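Local coordinates for protein cytochrome B5 (Ectothiorhodospira shaposhnikovii, PDB 1CXY) that binds heme and probably carries electrons, as a soluble bacterial member of the cytochrome b5 family, at residues Phe10-Val15 against Trp25-Gly30; Leu35-Pro40 against Gln79-Gly84. All blocks are in the same frame, centred on the assembly; numbering follows the deposited sequence.

In the fold
Both contacts lean on the same antiparallel sheet, and both are partly buried, but their surroundings differ. Contact 1 sets the short helix 12-15 and the residues leading into it against strand 23-28, mostly on the face that Met26, which touches the heme, turns away from; an aromatic pair joins aliphatic contacts, with Val15 and Ala27 buried and Leu12 exposed. Contact 2 joins the loop after strand 31-34 to the turn between helix 72-80 and strand 82-85, with buried Leu35 and Tyr38 against the heme and exposed Pro37 by a water. Trp25 CH2 lies 3.7 Å from Ile83 CD1 and Met26 SD 3.7 Å from Leu35 CD1, so these neighbours, turned to opposite sides of strand 23-28, each reach contact 2.

Contact 1 (Phe10-Val15 against Trp25-Gly30); sequences FTLEQV and WMAIHG
Phe10 and Trp25 each carry CG beside their own backbone N and anti to the carbonyl carbon (chi1 -60° in Phe10), which sends the two side chains across each other at about a right angle. The result is an offset edge-to-face pair: the edge of the six-membered ring of Trp25 is turned toward the face of Phe10, with planes at 75° and centroids 5.2 Å apart. The indole touches with CZ3, 3.6 Å from CE2 of Phe10. Tryptophan suits the strand because its long flat side chain can reach Phe10, just before the N-cap residue Thr11, where phenylalanine offers a broad apolar face. A serine in place of Phe10 would probably leave the CZ3 edge of Trp25 without that face and open a gap beside Val32, which the phenyl ring also touches.

The buried Val15 holds CG1 anti to its backbone N (chi1 178°), against the backbone of Trp25 and Met26 and 3.9 Å from Trp25 O; a short branched side chain suits this close approach. Leu12 reaches in with CD2, 4.0 Å from CB of Ala27, whose small methyl lets helix and strand lie close. The helix start is fixed by a capping box: Gln14 N donates to Thr11 OG1 at 3.1 Å, and Thr11 N returns a weak bond to Gln14 OE1 at 3.3 Å. Between Trp25 and Ala27, Met26 points the other way and touches the heme, the alternation expected of a strand. One strand thus serves both sides of the sheet, as in the cytochrome b5 fold, with its heme-binding core and a second hydrophobic core behind the sheet.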
# COMPACT_ATOMS: atom_id res chain seq x y z
N PHE A 10 -3.38 12.04 -7.25
CA PHE A 10 -2.12 11.58 -7.81
C PHE A 10 -2.37 10.76 -9.06
O PHE A 10 -3.47 10.24 -9.25
CB PHE A 10 -1.40 10.65 -6.81
CG PHE A 10 -1.09 11.35 -5.50
CD1 PHE A 10 -1.91 11.24 -4.39
CD2 PHE A 10 0.11 12.05 -5.36
CE1 PHE A 10 -1.58 11.86 -3.20
CE2 PHE A 10 0.43 12.69 -4.18
CZ PHE A 10 -0.43 12.60 -3.09
N THR A 11 -1.33 10.53 -9.86
CA THR A 11 -1.48 9.58 -10.96
C THR A 11 -0.72 8.31 -10.61
O THR A 11 0.14 8.34 -9.72
CB THR A 11 -0.85 10.11 -12.26
OG1 THR A 11 0.55 10.31 -11.95
CG2 THR A 11 -1.49 11.41 -12.71
N LEU A 12 -0.91 7.23 -11.37
CA LEU A 12 -0.09 6.03 -11.14
C LEU A 12 1.38 6.31 -11.42
O LEU A 12 2.23 5.67 -10.81
CB LEU A 12 -0.58 4.85 -11.99
CG LEU A 12 -1.84 4.16 -11.44
CD1 LEU A 12 -2.28 3.05 -12.39
CD2 LEU A 12 -1.59 3.57 -10.06
N GLU A 13 1.68 7.23 -12.33
CA GLU A 13 3.08 7.56 -12.63
C GLU A 13 3.79 8.17 -11.44
O GLU A 13 4.98 7.92 -11.21
CB GLU A 13 3.10 8.47 -13.86
CG GLU A 13 2.73 7.66 -15.12
CD GLU A 13 1.28 7.24 -15.21
OE1 GLU A 13 0.34 7.93 -14.77
OE2 GLU A 13 1.01 6.13 -15.75
N GLN A 14 3.06 9.02 -10.69
CA GLN A 14 3.63 9.63 -9.49
C GLN A 14 3.82 8.57 -8.40
O GLN A 14 4.88 8.48 -7.78
CB GLN A 14 2.69 10.71 -8.96
CG GLN A 14 2.69 11.95 -9.86
CD GLN A 14 1.53 12.85 -9.46
OE1 GLN A 14 0.65 13.11 -10.27
NE2 GLN A 14 1.56 13.30 -8.20
N VAL A 15 2.80 7.71 -8.24
CA VAL A 15 2.96 6.61 -7.26
C VAL A 15 4.17 5.75 -7.58
O VAL A 15 4.91 5.37 -6.66
CB VAL A 15 1.71 5.72 -7.20
CG1 VAL A 15 1.89 4.56 -6.23
CG2 VAL A 15 0.53 6.58 -6.74
N TRP A 25 5.11 4.05 -1.72
CA TRP A 25 3.69 4.43 -1.82
C TRP A 25 2.95 3.32 -2.57
O TRP A 25 3.55 2.56 -3.36
CB TRP A 25 3.52 5.72 -2.62
CG TRP A 25 3.99 6.99 -1.96
CD1 TRP A 25 4.77 7.17 -0.86
CD2 TRP A 25 3.71 8.31 -2.45
NE1 TRP A 25 4.98 8.51 -0.60
CE2 TRP A 25 4.34 9.23 -1.59
CE3 TRP A 25 2.97 8.78 -3.55
CZ2 TRP A 25 4.29 10.60 -1.81
CZ3 TRP A 25 2.89 10.16 -3.76
CH2 TRP A 25 3.54 11.04 -2.87
N MET A 26 1.66 3.15 -2.29
CA MET A 26 0.89 2.19 -3.10
C MET A 26 -0.46 2.79 -3.46
O MET A 26 -0.90 3.68 -2.75
CB MET A 26 0.55 0.90 -2.36
CG MET A 26 1.77 0.10 -1.99
SD MET A 26 1.27 -1.44 -1.19
CE MET A 26 2.93 -1.93 -0.65
N ALA A 27 -1.08 2.24 -4.49
CA ALA A 27 -2.46 2.63 -4.81
C ALA A 27 -3.30 1.37 -4.55
O ALA A 27 -2.97 0.28 -5.04
CB ALA A 27 -2.62 3.12 -6.23
N ILE A 28 -4.35 1.47 -3.76
CA ILE A 28 -5.24 0.35 -3.43
C ILE A 28 -6.68 0.89 -3.47
O ILE A 28 -6.95 1.92 -2.84
CB ILE A 28 -4.98 -0.24 -2.04
CG1 ILE A 28 -3.61 -0.91 -1.97
CG2 ILE A 28 -6.04 -1.25 -1.61
CD1 ILE A 28 -3.10 -1.15 -0.56
N HIS A 29 -7.57 0.24 -4.22
CA HIS A 29 -8.95 0.72 -4.31
C HIS A 29 -9.09 2.19 -4.68
O HIS A 29 -9.92 2.91 -4.10
CB HIS A 29 -9.67 0.47 -2.97
CG HIS A 29 -9.89 -0.99 -2.69
ND1 HIS A 29 -10.34 -1.84 -3.67
CD2 HIS A 29 -9.75 -1.71 -1.56
CE1 HIS A 29 -10.43 -3.06 -3.14
NE2 HIS A 29 -10.05 -3.01 -1.90
N GLY A 30 -8.28 2.67 -5.63
CA GLY A 30 -8.35 4.05 -6.08
C GLY A 30 -7.82 5.07 -5.07
O GLY A 30 -8.03 6.27 -5.30

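Contact 2 (Leu35-Pro40 against Gln79-Gly84); sequences LTPYVP and QRYLIG. With HEM (protoporphyrin IX containing Fe), chain B.
Tyr81 OH lies 2.9 Å from a water that also donates a weak bond, 3.1 Å long, to Pro37 O, so the phenol is tied to the loop through solvent beside the exposed Pro37. This is the heme pocket wall of the cytochrome b5 fold, where the loop after strand 31-34 runs on to the axial ligand His42. Tyr81 carries the contact from its side. Tyr38 CB sits over its ring face in a CH-pi contact, 3.9 Å from the centroid and 25° off the normal. Two others approach the ring obliquely: Pro37 CG packs 3.7 Å from Tyr81 CE2, and Leu35 CD2 lies 3.8 Å from Tyr81 CB. A rigid proline and a forked leucine suit such a broad ring, since both give it apolar carbons. Leucine's other branch, Leu35 CD1, turns to the porphyrin, 3.8 Å from its methyl CMC. With CG anti to the backbone N (chi1 -176°), Tyr38 extends from the loop toward the cofactor, and its ring is inclined to that of Tyr81. The heme vinyl carbon CBC rests over one Tyr38 face, 3.5 Å from CE1, and at the far end Tyr38 OH approaches the porphyrin carbon CHD to 3.3 Å.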
# COMPACT_ATOMS: atom_id res chain seq x y z
N LEU A 35 3.21 4.33 2.65
CA LEU A 35 3.42 3.25 3.60
C LEU A 35 4.83 3.08 4.10
O LEU A 35 5.16 2.14 4.85
CB LEU A 35 2.91 1.98 2.89
CG LEU A 35 1.38 1.91 2.76
CD1 LEU A 35 0.93 0.97 1.65
CD2 LEU A 35 0.76 1.48 4.09
N THR A 36 5.69 4.05 3.80
CA THR A 36 7.10 4.00 4.22
C THR A 36 7.32 3.71 5.69
O THR A 36 8.06 2.77 6.06
CB THR A 36 7.83 5.29 3.81
OG1 THR A 36 7.54 5.56 2.44
CG2 THR A 36 9.34 5.12 3.96
N PRO A 37 6.66 4.40 6.62
CA PRO A 37 6.79 4.15 8.04
C PRO A 37 6.25 2.77 8.42
O PRO A 37 6.77 2.16 9.36
CB PRO A 37 5.97 5.26 8.73
CG PRO A 37 4.99 5.65 7.66
CD PRO A 37 5.80 5.58 6.38
N TYR A 38 5.28 2.26 7.69
CA TYR A 38 4.69 0.96 8.06
C TYR A 38 5.53 -0.23 7.65
O TYR A 38 5.48 -1.26 8.33
CB TYR A 38 3.27 0.87 7.47
CG TYR A 38 2.60 -0.42 7.92
CD1 TYR A 38 2.53 -1.51 7.06
CD2 TYR A 38 2.17 -0.55 9.23
CE1 TYR A 38 1.98 -2.70 7.52
CE2 TYR A 38 1.62 -1.74 9.68
CZ TYR A 38 1.55 -2.81 8.81
OH TYR A 38 1.01 -3.99 9.28
N VAL A 39 6.36 -0.10 6.64
CA VAL A 39 7.19 -1.15 6.08
C VAL A 39 7.76 -2.14 7.07
O VAL A 39 7.39 -3.32 7.04
CB VAL A 39 8.28 -0.54 5.17
CG1 VAL A 39 9.44 -1.47 4.87
CG2 VAL A 39 7.62 -0.17 3.84
N PRO A 40 8.55 -1.72 8.05
CA PRO A 40 9.18 -2.64 8.98
C PRO A 40 8.22 -3.30 9.94
O PRO A 40 8.58 -4.28 10.61
CB PRO A 40 10.22 -1.77 9.70
CG PRO A 40 9.67 -0.39 9.59
CD PRO A 40 9.06 -0.33 8.21
N GLN A 79 -5.79 2.55 6.37
CA GLN A 79 -6.37 3.89 6.19
C GLN A 79 -5.59 5.01 6.84
O GLN A 79 -5.54 6.13 6.28
CB GLN A 79 -7.84 3.95 6.66
CG GLN A 79 -8.50 5.17 5.95
CD GLN A 79 -9.90 5.41 6.50
OE1 GLN A 79 -10.04 6.10 7.50
NE2 GLN A 79 -10.90 4.85 5.84
N ARG A 80 -4.91 4.78 7.94
CA ARG A 80 -4.07 5.79 8.58
C ARG A 80 -3.01 6.30 7.62
O ARG A 80 -2.64 7.46 7.77
CB ARG A 80 -3.42 5.19 9.83
CG ARG A 80 -2.42 6.07 10.58
N TYR A 81 -2.51 5.51 6.68
CA TYR A 81 -1.42 5.96 5.80
C TYR A 81 -1.95 6.60 4.53
O TYR A 81 -1.18 6.93 3.62
CB TYR A 81 -0.53 4.74 5.49
CG TYR A 81 0.10 4.21 6.77
CD1 TYR A 81 -0.43 3.05 7.34
CD2 TYR A 81 1.12 4.90 7.40
CE1 TYR A 81 0.10 2.58 8.53
CE2 TYR A 81 1.66 4.42 8.59
CZ TYR A 81 1.12 3.27 9.14
OH TYR A 81 1.61 2.78 10.33
N LEU A 82 -3.25 6.88 4.45
CA LEU A 82 -3.85 7.52 3.29
C LEU A 82 -3.23 8.88 3.02
O LEU A 82 -3.03 9.67 3.95
CB LEU A 82 -5.35 7.78 3.56
CG LEU A 82 -6.13 8.46 2.42
CD1 LEU A 82 -6.21 7.49 1.26
CD2 LEU A 82 -7.53 8.83 2.92
N ILE A 83 -2.89 9.22 1.77
CA ILE A 83 -2.46 10.59 1.47
C ILE A 83 -3.26 11.22 0.33
O ILE A 83 -3.13 12.43 0.12
CB ILE A 83 -0.95 10.71 1.17
CG1 ILE A 83 -0.56 9.83 -0.03
CG2 ILE A 83 -0.11 10.33 2.40
CD1 ILE A 83 0.83 10.10 -0.59
N GLY A 84 -4.05 10.46 -0.41
CA GLY A 84 -4.84 11.05 -1.51
C GLY A 84 -5.57 10.00 -2.32
O GLY A 84 -5.69 8.85 -1.91
CHA HEM B . -0.58 -9.95 7.25
CHB HEM B . 0.49 -9.83 2.53
CHC HEM B . -0.07 -5.02 2.57
CHD HEM B . -1.26 -5.15 7.25
C1A HEM B . -0.13 -10.32 6.00
C2A HEM B . 0.37 -11.63 5.63
C3A HEM B . 0.64 -11.59 4.31
C4A HEM B . 0.34 -10.24 3.84
CMA HEM B . 1.19 -12.70 3.40
CAA HEM B . 0.51 -12.85 6.57
CBA HEM B . -0.47 -14.03 6.27
CGA HEM B . -1.87 -13.77 6.74
O1A HEM B . -2.04 -12.88 7.62
O2A HEM B . -2.83 -14.44 6.28
C1B HEM B . 0.39 -8.51 2.12
C2B HEM B . 0.56 -8.04 0.77
C3B HEM B . 0.38 -6.72 0.77
C4B HEM B . 0.13 -6.32 2.13
CMB HEM B . 0.85 -8.98 -0.43
CAB HEM B . 0.43 -5.75 -0.44
CBB HEM B . -0.41 -4.73 -0.59
C1C HEM B . -0.42 -4.64 3.84
C2C HEM B . -0.68 -3.29 4.27
C3C HEM B . -1.03 -3.32 5.56
C4C HEM B . -1.00 -4.72 5.98
CMC HEM B . -0.58 -2.08 3.31
CAC HEM B . -1.46 -2.20 6.53
CBC HEM B . -0.91 -1.00 6.59
C1D HEM B . -1.19 -6.48 7.64
C2D HEM B . -1.61 -6.97 8.93
C3D HEM B . -1.43 -8.29 8.92
C4D HEM B . -0.90 -8.67 7.64
CMD HEM B . -2.15 -6.07 10.07
CAD HEM B . -1.78 -9.32 10.03
CBD HEM B . -3.04 -10.11 9.58
CGD HEM B . -4.26 -9.27 9.32
O1D HEM B . -4.93 -9.40 8.27
O2D HEM B . -4.62 -8.45 10.21
NA HEM B . -0.11 -9.48 4.89
NB HEM B . 0.11 -7.43 2.95
NC HEM B . -0.60 -5.48 4.92
ND HEM B . -0.78 -7.54 6.85
FE HEM B . -0.39 -7.48 4.89
O HOH W 1 4.27 2.17 11.17